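Local coordinates for protein 30kLP (Treponema pallidum, PDB 3K8G) that may take part in ligand transport and, as an outer-membrane-associated lipoprotein, alters membrane permeability at acidic pH, at residues Thr203-Leu208 with Arg235-Asp240; His171-Leu176 with Gly187-Tyr192; Asp20-Phe25 with Ala163-Asn168; Ser35-Asn40 with Arg247-Ile252; Asp10-Val15 with Ala56-Phe61. All coordinates share one frame; numbering follows the deposited sequence.

How the contacts relate
From the N terminus, contact 5 is the first to close, bringing strand 54-62 back under helix 11-15. Inside that loop two longer ones open: contact 3 at strand 21-26, which closes when strand 162-166 pairs with it, and contact 4 at helix 31-41, which closes only near the C terminus at helix 245-253. Contacts 3, 4 and 5 therefore all cross one another. Contacts 2 and 1 follow in series, both nested within the loop of contact 4. Neighbouring strands join contacts 5, 3, 2 and 1 side by side, while Arg247 and Val251 reach the helix of contact 2, and Phe25 and Leu23 pack on the helices of contact 4.

Contact 1 (Thr203-Leu208 with Arg235-Asp240)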
# COMPACT_ATOMS: atom_id res chain seq x y z
N THR A 203 -12.94 2.64 -8.55
CA THR A 203 -13.05 3.88 -9.28
C THR A 203 -11.63 4.39 -9.33
O THR A 203 -10.88 4.25 -8.35
CB THR A 203 -13.84 4.99 -8.53
OG1 THR A 203 -15.08 4.49 -8.06
CG2 THR A 203 -14.14 6.15 -9.47
N LEU A 204 -11.29 5.01 -10.44
CA LEU A 204 -9.98 5.65 -10.53
C LEU A 204 -10.08 6.96 -11.29
O LEU A 204 -11.05 7.20 -12.06
CB LEU A 204 -8.93 4.71 -11.14
CG LEU A 204 -9.04 4.26 -12.61
CD1 LEU A 204 -8.47 5.33 -13.60
CD2 LEU A 204 -8.30 2.94 -12.83
N SER A 205 -9.11 7.82 -11.03
CA SER A 205 -8.94 9.01 -11.77
C SER A 205 -7.50 8.99 -12.28
O SER A 205 -6.57 8.65 -11.53
CB SER A 205 -9.18 10.20 -10.84
OG SER A 205 -9.03 11.41 -11.53
N LEU A 206 -7.30 9.36 -13.53
CA LEU A 206 -5.98 9.34 -14.14
C LEU A 206 -5.74 10.70 -14.78
O LEU A 206 -6.56 11.18 -15.58
CB LEU A 206 -5.89 8.20 -15.17
CG LEU A 206 -4.66 8.08 -16.09
CD1 LEU A 206 -3.40 7.72 -15.29
CD2 LEU A 206 -4.97 6.99 -17.13
N GLN A 207 -4.60 11.31 -14.44
CA GLN A 207 -4.25 12.62 -14.94
C GLN A 207 -3.83 12.46 -16.40
O GLN A 207 -2.97 11.62 -16.74
CB GLN A 207 -3.13 13.23 -14.05
CG GLN A 207 -3.01 14.75 -14.14
CD GLN A 207 -4.14 15.51 -13.40
OE1 GLN A 207 -4.40 15.29 -12.21
NE2 GLN A 207 -4.79 16.41 -14.11
N LEU A 208 -4.49 13.19 -17.29
CA LEU A 208 -4.24 13.08 -18.73
C LEU A 208 -3.27 14.15 -19.27
O LEU A 208 -2.71 13.99 -20.36
CB LEU A 208 -5.55 13.18 -19.52
CG LEU A 208 -6.63 12.10 -19.30
CD1 LEU A 208 -7.94 12.49 -20.00
CD2 LEU A 208 -6.17 10.72 -19.79
N ARG A 235 -8.78 14.95 -16.38
CA ARG A 235 -8.77 13.65 -15.71
C ARG A 235 -9.74 12.64 -16.32
O ARG A 235 -10.93 12.94 -16.51
CB ARG A 235 -9.13 13.80 -14.23
CG ARG A 235 -8.10 14.54 -13.39
CD ARG A 235 -8.57 14.57 -11.94
NE ARG A 235 -9.93 15.10 -11.82
CZ ARG A 235 -10.88 14.62 -11.01
NH1 ARG A 235 -10.66 13.55 -10.23
NH2 ARG A 235 -12.08 15.20 -11.00
N LEU A 236 -9.21 11.45 -16.61
CA LEU A 236 -10.02 10.32 -17.04
C LEU A 236 -10.56 9.62 -15.81
O LEU A 236 -9.78 9.19 -14.95
CB LEU A 236 -9.16 9.37 -17.85
CG LEU A 236 -9.93 8.19 -18.47
CD1 LEU A 236 -10.84 8.70 -19.60
CD2 LEU A 236 -8.97 7.11 -18.96
N ILE A 237 -11.88 9.47 -15.74
CA ILE A 237 -12.54 8.80 -14.62
C ILE A 237 -13.14 7.49 -15.09
O ILE A 237 -13.89 7.47 -16.06
CB ILE A 237 -13.66 9.67 -14.02
CG1 ILE A 237 -13.18 11.12 -13.83
CG2 ILE A 237 -14.27 9.02 -12.75
CD1 ILE A 237 -12.25 11.32 -12.66
N ILE A 238 -12.77 6.42 -14.41
CA ILE A 238 -13.31 5.10 -14.66
C ILE A 238 -14.04 4.70 -13.40
O ILE A 238 -13.45 4.69 -12.31
CB ILE A 238 -12.21 4.09 -15.00
CG1 ILE A 238 -11.42 4.59 -16.23
CG2 ILE A 238 -12.83 2.69 -15.24
CD1 ILE A 238 -10.28 3.70 -16.66
N GLU A 239 -15.33 4.40 -13.51
CA GLU A 239 -16.03 3.87 -12.35
C GLU A 239 -16.71 2.53 -12.60
O GLU A 239 -17.18 2.25 -13.71
CB GLU A 239 -16.98 4.90 -11.75
CG GLU A 239 -17.62 5.82 -12.78
CD GLU A 239 -18.05 7.17 -12.20
OE1 GLU A 239 -18.20 7.29 -10.96
OE2 GLU A 239 -18.22 8.12 -13.00
N ASP A 240 -16.72 1.72 -11.56
CA ASP A 240 -17.38 0.43 -11.55
C ASP A 240 -16.59 -0.58 -12.36
O ASP A 240 -17.17 -1.49 -12.92
CB ASP A 240 -18.83 0.54 -12.03
CG ASP A 240 -19.62 1.60 -11.28
OD1 ASP A 240 -20.31 2.43 -11.95
OD2 ASP A 240 -19.56 1.60 -10.03
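The carbonyl oxygen of Ile238 is approached by two hydrogens of the facing strand: Leu204 N donates to Ile238 O at 2.9 Å, and Thr203 CA adds a weaker C-H contact to Ile238 O. Leu204 O in turn accepts from Ile238 N, and Leu206 and Leu236 repeat the reciprocal pair two residues on, as in any regular antiparallel pairing. Side chains then separate by face. Leu204 and Ile238 lie alongside each other, CD1 of Leu204 at 3.9 Å from CD1 of Ile238, while Leu208, just past the strand, lays its CD2 3.8 Å from Leu236 CB. On the other face Arg235 bends at chi3 (-52°), which brings NH1 within 3.0 Å of Ser205 OG. That bond is bent (130°), with the hydroxyl well out of the guanidinium plane. Ile237 CD1 sits over one face of the guanidinium group, 3.6 Å above its plane and offset toward its rim, and Glu239 OE2 hydrogen-bonds to His230 NE2. The chemistry is thus two-sided: the leucines and Ile238 present a greasy surface that Leu204 extends to helix 169-176, whereas the reverse face carries the polar side chains.

Contact 2 (His171-Leu176 with Gly187-Tyr192)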
# COMPACT_ATOMS: atom_id res chain seq x y z
N HIS A 171 2.07 3.83 -16.36
CA HIS A 171 2.63 2.49 -16.17
C HIS A 171 1.68 1.53 -15.43
O HIS A 171 1.55 0.35 -15.79
CB HIS A 171 3.97 2.62 -15.43
CG HIS A 171 4.81 1.37 -15.44
ND1 HIS A 171 4.87 0.51 -14.37
CD2 HIS A 171 5.64 0.87 -16.38
CE1 HIS A 171 5.69 -0.49 -14.66
NE2 HIS A 171 6.17 -0.29 -15.87
N PHE A 172 0.98 2.02 -14.41
CA PHE A 172 0.11 1.16 -13.59
C PHE A 172 -1.19 0.75 -14.30
O PHE A 172 -1.69 -0.38 -14.11
CB PHE A 172 -0.22 1.87 -12.27
CG PHE A 172 -0.70 0.95 -11.17
CD1 PHE A 172 0.22 0.31 -10.34
CD2 PHE A 172 -2.05 0.74 -10.96
CE1 PHE A 172 -0.22 -0.54 -9.32
CE2 PHE A 172 -2.48 -0.10 -9.93
CZ PHE A 172 -1.57 -0.73 -9.11
N ILE A 173 -1.75 1.67 -15.10
CA ILE A 173 -3.02 1.44 -15.81
C ILE A 173 -2.97 0.24 -16.77
O ILE A 173 -3.96 -0.50 -16.90
CB ILE A 173 -3.51 2.70 -16.56
CG1 ILE A 173 -4.98 2.55 -16.97
CG2 ILE A 173 -2.70 2.98 -17.82
CD1 ILE A 173 -5.97 2.64 -15.84
N THR A 174 -1.83 0.04 -17.42
CA THR A 174 -1.66 -1.10 -18.31
C THR A 174 -1.72 -2.41 -17.52
O THR A 174 -2.36 -3.39 -17.96
CB THR A 174 -0.34 -1.00 -19.11
OG1 THR A 174 0.79 -1.23 -18.25
CG2 THR A 174 -0.20 0.38 -19.74
N LYS A 175 -1.10 -2.43 -16.33
CA LYS A 175 -1.17 -3.61 -15.47
C LYS A 175 -2.60 -3.83 -15.03
O LYS A 175 -3.14 -4.94 -15.13
CB LYS A 175 -0.34 -3.44 -14.19
CG LYS A 175 1.16 -3.35 -14.39
CD LYS A 175 1.80 -2.78 -13.11
CE LYS A 175 3.32 -2.78 -13.21
NZ LYS A 175 3.96 -3.63 -12.16
N LEU A 176 -3.21 -2.77 -14.52
CA LEU A 176 -4.52 -2.88 -13.93
C LEU A 176 -5.55 -3.32 -14.96
O LEU A 176 -6.45 -4.10 -14.64
CB LEU A 176 -4.92 -1.55 -13.27
CG LEU A 176 -6.24 -1.54 -12.50
CD1 LEU A 176 -6.14 -2.35 -11.21
CD2 LEU A 176 -6.63 -0.10 -12.22
N GLY A 187 -0.29 10.91 -16.23
CA GLY A 187 0.19 11.39 -14.97
C GLY A 187 -0.21 10.46 -13.83
O GLY A 187 -0.31 9.24 -13.99
N ALA A 188 -0.47 11.09 -12.70
CA ALA A 188 -0.79 10.40 -11.46
C ALA A 188 -2.15 9.72 -11.53
O ALA A 188 -3.06 10.20 -12.24
CB ALA A 188 -0.74 11.41 -10.33
N MET A 189 -2.28 8.60 -10.83
CA MET A 189 -3.52 7.88 -10.77
C MET A 189 -3.95 7.78 -9.32
O MET A 189 -3.14 7.44 -8.45
CB MET A 189 -3.38 6.45 -11.35
CG MET A 189 -4.63 5.54 -11.09
SD MET A 189 -4.44 3.77 -11.55
CE MET A 189 -4.19 3.95 -13.28
N GLU A 190 -5.24 8.05 -9.05
CA GLU A 190 -5.84 7.72 -7.74
C GLU A 190 -6.71 6.48 -7.99
O GLU A 190 -7.43 6.43 -8.98
CB GLU A 190 -6.80 8.83 -7.33
CG GLU A 190 -6.17 10.15 -6.98
CD GLU A 190 -7.25 11.18 -6.63
OE1 GLU A 190 -8.07 10.91 -5.75
OE2 GLU A 190 -7.26 12.27 -7.23
N LEU A 191 -6.68 5.51 -7.08
CA LEU A 191 -7.43 4.27 -7.27
C LEU A 191 -8.06 3.86 -5.97
O LEU A 191 -7.34 3.74 -4.95
CB LEU A 191 -6.47 3.16 -7.76
CG LEU A 191 -6.98 1.74 -7.90
CD1 LEU A 191 -8.10 1.69 -8.97
CD2 LEU A 191 -5.82 0.81 -8.25
N TYR A 192 -9.37 3.60 -5.98
CA TYR A 192 -10.14 3.26 -4.75
C TYR A 192 -10.93 1.99 -5.03
O TYR A 192 -11.67 1.95 -6.03
CB TYR A 192 -11.07 4.43 -4.36
CG TYR A 192 -10.27 5.71 -4.23
CD1 TYR A 192 -9.50 5.95 -3.09
CD2 TYR A 192 -10.25 6.65 -5.27
CE1 TYR A 192 -8.71 7.14 -2.98
CE2 TYR A 192 -9.46 7.84 -5.16
CZ TYR A 192 -8.70 8.04 -4.01
OH TYR A 192 -7.91 9.20 -3.89
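Met189 and Phe172 cross at about a right angle, the sulfur meeting the ring obliquely in a Met-aromatic contact: Met189 SD lies 5.1 Å from the centroid of the Phe172 ring, 67° off its normal, and 3.9 Å from Phe172 CD2. The methionine runs extended from the strand as far as sulfur and then bends (chi3 -62°), which carries the methyl to Ile173. There the fit is tight, with Met189 CE only 3.4 Å from Ile173 CD1. Leu191, two residues along the strand on the same face, also stands across Phe172, its CD2 3.8 Å from Phe172 CE2. Its other methyl meets Leu176 tip to tip, Leu191 CD1 and Leu176 CD2 being 4.0 Å apart. The join is wholly apolar and buried. Helix 169-176 lies over this face of the strands: Ile166 of strand 162-166 also touches Phe172 and Met189, and Leu204 of strand 199-207 touches Ile173, Leu176 and Leu191, while Arg247 of helix 245-253 donates to the carbonyl of Leu176.

Contact 3 (Asp20-Phe25 with Ala163-Asn168); sequences DVYLYF and ALYIKN
Tyr22 and Tyr165 form the hydrogen-bonded pair at the heart of this strand pairing, each backbone N reaching the other's carbonyl oxygen at 2.9 Å (Tyr22 N to Tyr165 O, and Tyr165 N to Tyr22 O). Tyr24 and Ala163 repeat the exchange. On the opposite face, in the non-hydrogen-bonded pairs Val21-Ile166 and Leu23-Leu164, the packing is close and apolar: Val21 runs beside Ile166, its CG1 4.0 Å from Ile166 CG1, and Leu164 CD2 touches both Val21 CG1 and Leu23 CD2 at 4.1 Å each. Val21 owes this to CG1 lying anti to its backbone nitrogen (chi1 179°). The aromatic face is covered by Phe149 of helix 147-153, and Tyr22 OH bonds to Gly16 and Ala19.

The Asp20 end is looser, and a water joins in. Asp20 O takes two donors, Lys167 N at 3.0 Å in a nearly straight bond (169°) and a water that in turn accepts from Asn168 N. Lys167 stretches past the edge of the Tyr22 ring, and its NZ bonds to the carbonyl of Ala19 rather than pairing with Asp20, whose OD2 accepts from Ala63 N. Asn168 caps the helix that follows, through His171 N.

On its other edge strand 21-26 meets strand 54-62, where Asp20 and Val21 both face Phe61 in a classic beta bulge; the antiparallel pairing described here joins the chain's first strand to strand 162-166 in the middle of the U-shaped half-barrel.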
# COMPACT_ATOMS: atom_id res chain seq x y z
N ASP A 20 6.97 6.28 -4.80
CA ASP A 20 6.30 6.12 -6.10
C ASP A 20 4.84 5.70 -5.98
O ASP A 20 4.02 6.02 -6.87
CB ASP A 20 7.07 5.11 -6.90
CG ASP A 20 8.48 5.58 -7.15
OD1 ASP A 20 8.63 6.34 -8.10
OD2 ASP A 20 9.41 5.27 -6.37
N VAL A 21 4.51 4.93 -4.92
CA VAL A 21 3.11 4.47 -4.67
C VAL A 21 2.81 4.59 -3.18
O VAL A 21 3.67 4.23 -2.37
CB VAL A 21 2.89 2.97 -5.06
CG1 VAL A 21 1.44 2.53 -4.77
CG2 VAL A 21 3.25 2.73 -6.55
N TYR A 22 1.64 5.16 -2.84
CA TYR A 22 1.18 5.16 -1.46
C TYR A 22 -0.02 4.24 -1.41
O TYR A 22 -0.81 4.21 -2.37
CB TYR A 22 0.79 6.58 -0.98
CG TYR A 22 2.03 7.40 -0.69
CD1 TYR A 22 2.71 7.27 0.54
CD2 TYR A 22 2.54 8.27 -1.67
CE1 TYR A 22 3.89 8.04 0.79
CE2 TYR A 22 3.75 9.02 -1.42
CZ TYR A 22 4.38 8.89 -0.20
OH TYR A 22 5.55 9.57 -0.01
N LEU A 23 -0.16 3.51 -0.30
CA LEU A 23 -1.23 2.51 -0.16
C LEU A 23 -1.88 2.63 1.20
O LEU A 23 -1.24 2.94 2.20
CB LEU A 23 -0.66 1.08 -0.30
CG LEU A 23 0.19 0.77 -1.53
CD1 LEU A 23 1.70 1.14 -1.24
CD2 LEU A 23 0.06 -0.73 -1.89
N TYR A 24 -3.19 2.40 1.25
CA TYR A 24 -3.85 2.29 2.52
C TYR A 24 -4.85 1.12 2.45
O TYR A 24 -5.69 1.08 1.55
CB TYR A 24 -4.56 3.62 2.84
CG TYR A 24 -5.52 3.48 3.99
CD1 TYR A 24 -5.07 3.43 5.29
CD2 TYR A 24 -6.89 3.40 3.74
CE1 TYR A 24 -6.00 3.29 6.38
CE2 TYR A 24 -7.83 3.25 4.80
CZ TYR A 24 -7.37 3.21 6.10
OH TYR A 24 -8.31 3.08 7.11
N PHE A 25 -4.74 0.18 3.40
CA PHE A 25 -5.65 -0.98 3.46
C PHE A 25 -6.31 -1.04 4.85
O PHE A 25 -5.63 -1.37 5.81
CB PHE A 25 -4.86 -2.28 3.35
CG PHE A 25 -4.12 -2.49 2.05
CD1 PHE A 25 -4.66 -3.31 1.05
CD2 PHE A 25 -2.86 -1.95 1.86
CE1 PHE A 25 -3.98 -3.54 -0.14
CE2 PHE A 25 -2.17 -2.18 0.66
CZ PHE A 25 -2.72 -2.96 -0.33
N ALA A 163 -7.11 2.23 -0.73
CA ALA A 163 -6.75 3.43 -1.51
C ALA A 163 -5.32 3.33 -2.04
O ALA A 163 -4.41 2.94 -1.31
CB ALA A 163 -6.93 4.72 -0.63
N LEU A 164 -5.09 3.70 -3.31
CA LEU A 164 -3.73 3.76 -3.81
C LEU A 164 -3.53 5.11 -4.46
O LEU A 164 -4.45 5.63 -5.10
CB LEU A 164 -3.42 2.66 -4.82
CG LEU A 164 -3.05 1.28 -4.22
CD1 LEU A 164 -4.31 0.47 -4.03
CD2 LEU A 164 -2.09 0.56 -5.15
N TYR A 165 -2.35 5.68 -4.27
CA TYR A 165 -1.98 6.86 -5.02
C TYR A 165 -0.69 6.56 -5.77
O TYR A 165 0.33 6.22 -5.15
CB TYR A 165 -1.79 8.04 -4.08
CG TYR A 165 -1.38 9.31 -4.84
CD1 TYR A 165 -2.19 9.79 -5.85
CD2 TYR A 165 -0.20 10.02 -4.52
CE1 TYR A 165 -1.85 10.94 -6.56
CE2 TYR A 165 0.11 11.20 -5.23
CZ TYR A 165 -0.74 11.64 -6.25
OH TYR A 165 -0.49 12.78 -7.01
N ILE A 166 -0.71 6.71 -7.09
CA ILE A 166 0.40 6.15 -7.91
C ILE A 166 0.91 7.29 -8.78
O ILE A 166 0.15 7.81 -9.59
CB ILE A 166 -0.14 4.99 -8.78
CG1 ILE A 166 -0.73 3.89 -7.87
CG2 ILE A 166 0.96 4.45 -9.80
CD1 ILE A 166 -2.11 3.38 -8.36
N LYS A 167 2.17 7.69 -8.57
CA LYS A 167 2.72 8.83 -9.30
C LYS A 167 2.79 8.52 -10.80
O LYS A 167 2.47 9.38 -11.61
CB LYS A 167 4.09 9.26 -8.73
CG LYS A 167 4.00 9.62 -7.23
CD LYS A 167 5.14 10.51 -6.70
CE LYS A 167 4.82 11.00 -5.25
NZ LYS A 167 6.02 11.13 -4.32
N ASN A 168 3.20 7.30 -11.17
CA ASN A 168 3.33 6.95 -12.60
C ASN A 168 2.09 6.15 -13.03
O ASN A 168 2.10 4.91 -13.13
CB ASN A 168 4.63 6.16 -12.88
CG ASN A 168 4.89 6.00 -14.38
OD1 ASN A 168 3.98 6.15 -15.20
ND2 ASN A 168 6.13 5.67 -14.74
O HOH W 1 4.44 5.37 -9.60

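Contact 4 (Ser35-Asn40 with Arg247-Ile252); sequences SRIIEN and RLASVI
The helices bearing Ile37 and Ala249 run in broadly the same direction, crossing at -44° with axes 8.7 Å apart and with Ile37 CA 5.1 Å from Ala249 CA. This is close helix-helix packing between two helices assigned as amphipathic, 31-41 and 245-253, and the small side chain of Ala249 at the crossing is consistent with so near an approach. Ala249 CB points at the other helix and meets Arg36 CB at 3.6 Å, while Ile37 CG1 lies 3.8 Å from the same methyl. From there Ile37 extends (chi2 164°) past the alanine, and its CD1 reaches Ile252 CD1 at 4.0 Å, the two isoleucines set obliquely. Phe25 of strand 21-26 packs on both, so the apolar side of the pair faces the half-barrel. Arg36, by contrast, uses only its CB here and sends NE to Asn32. In the opening of the hydrophobic cavity both helices belong to the set that moves away from helices 169-176 and 215-225, consistent with this seam travelling together. At its outer edge Asn40 ND2 stands 3.6 Å from Ala249 O, too far to bond, and donates instead to Ser253 OG, the hydroxyl that itself hydrogen-bonds with Ala249 O.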
# COMPACT_ATOMS: atom_id res chain seq x y z
N SER A 35 -3.57 -11.19 2.59
CA SER A 35 -2.94 -12.50 2.69
C SER A 35 -2.22 -12.86 1.40
O SER A 35 -1.08 -13.30 1.46
CB SER A 35 -3.95 -13.60 3.05
OG SER A 35 -4.28 -13.49 4.43
N ARG A 36 -2.89 -12.69 0.26
CA ARG A 36 -2.29 -13.03 -1.04
C ARG A 36 -1.06 -12.19 -1.35
O ARG A 36 -0.06 -12.70 -1.87
CB ARG A 36 -3.30 -12.84 -2.17
CG ARG A 36 -4.42 -13.83 -2.19
CD ARG A 36 -5.37 -13.52 -3.36
NE ARG A 36 -6.36 -14.59 -3.51
CZ ARG A 36 -6.20 -15.67 -4.27
NH1 ARG A 36 -5.09 -15.84 -4.98
NH2 ARG A 36 -7.17 -16.58 -4.34
N ILE A 37 -1.12 -10.89 -1.07
CA ILE A 37 0.05 -10.05 -1.29
C ILE A 37 1.22 -10.53 -0.44
O ILE A 37 2.33 -10.70 -0.95
CB ILE A 37 -0.24 -8.57 -1.02
CG1 ILE A 37 -1.27 -8.06 -2.01
CG2 ILE A 37 1.07 -7.72 -1.09
CD1 ILE A 37 -1.91 -6.76 -1.59
N ILE A 38 0.96 -10.79 0.84
CA ILE A 38 2.02 -11.26 1.73
C ILE A 38 2.65 -12.55 1.22
O ILE A 38 3.88 -12.65 1.13
CB ILE A 38 1.50 -11.42 3.17
CG1 ILE A 38 1.27 -10.05 3.80
CG2 ILE A 38 2.45 -12.34 4.02
CD1 ILE A 38 0.57 -10.13 5.13
N GLU A 39 1.79 -13.51 0.85
CA GLU A 39 2.22 -14.78 0.27
C GLU A 39 3.15 -14.64 -0.92
O GLU A 39 4.13 -15.38 -1.02
CB GLU A 39 1.01 -15.60 -0.19
CG GLU A 39 0.18 -16.18 0.92
CD GLU A 39 -0.97 -16.98 0.38
OE1 GLU A 39 -0.69 -17.98 -0.32
OE2 GLU A 39 -2.13 -16.60 0.63
N ASN A 40 2.83 -13.71 -1.83
CA ASN A 40 3.65 -13.43 -3.01
C ASN A 40 5.08 -12.98 -2.66
O ASN A 40 5.97 -13.05 -3.52
CB ASN A 40 3.00 -12.35 -3.88
CG ASN A 40 1.69 -12.82 -4.56
OD1 ASN A 40 1.37 -14.00 -4.62
ND2 ASN A 40 0.95 -11.85 -5.10
N ARG A 247 -5.85 -11.14 -9.08
CA ARG A 247 -5.09 -10.33 -10.03
C ARG A 247 -4.67 -9.01 -9.39
O ARG A 247 -3.57 -8.52 -9.65
CB ARG A 247 -5.81 -10.08 -11.35
CG ARG A 247 -4.84 -10.23 -12.54
CD ARG A 247 -5.44 -9.89 -13.89
NE ARG A 247 -4.96 -8.58 -14.30
CZ ARG A 247 -5.73 -7.52 -14.48
NH1 ARG A 247 -5.16 -6.38 -14.82
NH2 ARG A 247 -7.04 -7.59 -14.34
N LEU A 248 -5.53 -8.44 -8.54
CA LEU A 248 -5.19 -7.23 -7.81
C LEU A 248 -3.94 -7.44 -6.96
O LEU A 248 -3.03 -6.61 -6.96
CB LEU A 248 -6.37 -6.74 -6.95
CG LEU A 248 -6.16 -5.48 -6.09
CD1 LEU A 248 -5.70 -4.30 -6.94
CD2 LEU A 248 -7.47 -5.13 -5.31
N ALA A 249 -3.88 -8.58 -6.26
CA ALA A 249 -2.73 -8.92 -5.41
C ALA A 249 -1.42 -9.01 -6.19
O ALA A 249 -0.37 -8.52 -5.72
CB ALA A 249 -3.01 -10.24 -4.65
N SER A 250 -1.50 -9.65 -7.36
CA SER A 250 -0.39 -9.79 -8.31
C SER A 250 0.08 -8.42 -8.86
O SER A 250 1.27 -8.12 -8.86
CB SER A 250 -0.83 -10.72 -9.44
OG SER A 250 0.05 -10.64 -10.55
N VAL A 251 -0.87 -7.59 -9.30
CA VAL A 251 -0.58 -6.20 -9.72
C VAL A 251 0.22 -5.43 -8.65
O VAL A 251 1.25 -4.79 -8.93
CB VAL A 251 -1.89 -5.43 -10.11
CG1 VAL A 251 -1.64 -3.93 -10.25
CG2 VAL A 251 -2.48 -5.99 -11.41
N ILE A 252 -0.23 -5.51 -7.40
CA ILE A 252 0.49 -4.83 -6.32
C ILE A 252 1.87 -5.44 -6.01
O ILE A 252 2.85 -4.71 -5.76
CB ILE A 252 -0.40 -4.79 -5.04
CG1 ILE A 252 -1.62 -3.90 -5.32
CG2 ILE A 252 0.42 -4.33 -3.85
CD1 ILE A 252 -2.67 -3.86 -4.22

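Contact 5 (Asp10-Val15 with Ala56-Phe61)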
# COMPACT_ATOMS: atom_id res chain seq x y z
N ASP A 10 1.29 10.69 12.69
CA ASP A 10 0.64 10.52 11.37
C ASP A 10 1.37 9.40 10.63
O ASP A 10 2.56 9.53 10.29
CB ASP A 10 0.64 11.81 10.50
CG ASP A 10 -0.28 11.69 9.22
OD1 ASP A 10 -0.57 10.55 8.72
OD2 ASP A 10 -0.71 12.76 8.70
N PRO A 11 0.67 8.28 10.40
CA PRO A 11 1.39 7.17 9.77
C PRO A 11 1.98 7.49 8.41
O PRO A 11 2.99 6.88 8.02
CB PRO A 11 0.30 6.07 9.64
CG PRO A 11 -0.63 6.37 10.82
CD PRO A 11 -0.71 7.90 10.78
N LEU A 12 1.35 8.39 7.64
CA LEU A 12 1.90 8.75 6.31
C LEU A 12 3.25 9.48 6.43
O LEU A 12 4.12 9.29 5.60
CB LEU A 12 0.90 9.59 5.48
CG LEU A 12 -0.35 8.73 5.09
CD1 LEU A 12 -1.48 9.58 4.52
CD2 LEU A 12 0.02 7.58 4.14
N GLY A 13 3.42 10.27 7.49
CA GLY A 13 4.72 10.94 7.75
C GLY A 13 5.78 9.95 8.18
O GLY A 13 6.97 10.21 8.01
N VAL A 14 5.35 8.81 8.73
CA VAL A 14 6.29 7.76 9.16
C VAL A 14 6.79 6.89 8.00
O VAL A 14 7.99 6.59 7.91
CB VAL A 14 5.71 6.83 10.27
CG1 VAL A 14 6.74 5.71 10.64
CG2 VAL A 14 5.27 7.62 11.51
N VAL A 15 5.91 6.47 7.09
CA VAL A 15 6.37 5.69 5.93
C VAL A 15 7.26 6.55 4.99
O VAL A 15 8.12 6.03 4.29
CB VAL A 15 5.23 4.95 5.17
CG1 VAL A 15 4.49 4.00 6.16
CG2 VAL A 15 4.23 5.96 4.53
N ALA A 56 -5.43 -1.31 10.46
CA ALA A 56 -5.15 -0.58 9.21
C ALA A 56 -3.66 -0.58 8.90
O ALA A 56 -2.82 -0.52 9.80
CB ALA A 56 -5.66 0.87 9.32
N VAL A 57 -3.34 -0.68 7.60
CA VAL A 57 -1.96 -0.69 7.13
C VAL A 57 -1.76 0.52 6.17
O VAL A 57 -2.54 0.70 5.24
CB VAL A 57 -1.64 -2.01 6.38
CG1 VAL A 57 -0.23 -1.96 5.73
CG2 VAL A 57 -1.70 -3.25 7.33
N TYR A 58 -0.71 1.30 6.41
CA TYR A 58 -0.32 2.43 5.55
C TYR A 58 0.99 2.02 4.89
O TYR A 58 1.88 1.48 5.57
CB TYR A 58 -0.07 3.66 6.42
CG TYR A 58 -1.26 4.05 7.24
CD1 TYR A 58 -2.12 5.07 6.80
CD2 TYR A 58 -1.57 3.40 8.44
CE1 TYR A 58 -3.23 5.44 7.55
CE2 TYR A 58 -2.70 3.76 9.19
CZ TYR A 58 -3.52 4.78 8.73
OH TYR A 58 -4.64 5.16 9.46
N GLY A 59 1.12 2.22 3.58
CA GLY A 59 2.32 1.74 2.93
C GLY A 59 2.87 2.76 1.94
O GLY A 59 2.14 3.57 1.40
N ALA A 60 4.16 2.66 1.68
CA ALA A 60 4.83 3.46 0.66
C ALA A 60 5.82 2.52 -0.07
O ALA A 60 6.58 1.78 0.59
CB ALA A 60 5.55 4.62 1.29
N PHE A 61 5.76 2.51 -1.40
CA PHE A 61 6.76 1.77 -2.21
C PHE A 61 7.73 2.74 -2.89
O PHE A 61 7.29 3.72 -3.53
CB PHE A 61 6.05 0.96 -3.30
CG PHE A 61 7.02 0.38 -4.30
CD1 PHE A 61 7.88 -0.63 -3.92
CD2 PHE A 61 7.09 0.88 -5.59
CE1 PHE A 61 8.81 -1.16 -4.85
CE2 PHE A 61 8.00 0.37 -6.50
CZ PHE A 61 8.87 -0.66 -6.11
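Tyr58 spreads its ring beneath Pro11, and tracing it outward shows how much of a helix-on-strand seat one aromatic residue can provide. Its CB lies 4.0 Å from Pro11 CB. At the next atom the contact tightens: Tyr58 CG is 3.5 Å from that same carbon, and Tyr58 CD2 lies as near to it. Pro11 CB thus stands over the ring face in a CH-pi contact, 3.6 Å from the centroid and 17° off the normal. The two edges of the ring then differ. Tyr58 CD1 meets Leu12 CD2 obliquely at 4.2 Å, whereas Tyr58 CE2 meets Pro11 CG at 3.7 Å, and CZ touches this carbon too. The hydroxyl at the tip bonds to the carbonyl of Cys153. One turn on, Val15 splits its methyls between two strand residues, its CG2 against Ala60 CB at 3.7 Å and its CG1 against the carbonyl of Tyr58. Helix thus meets strand through dispersion and CH-pi contacts, while the polar groups find partners elsewhere: the Tyr58 hydroxyl at Cys153, the Asp10 carboxylate at Leu12 N, capping its own helix.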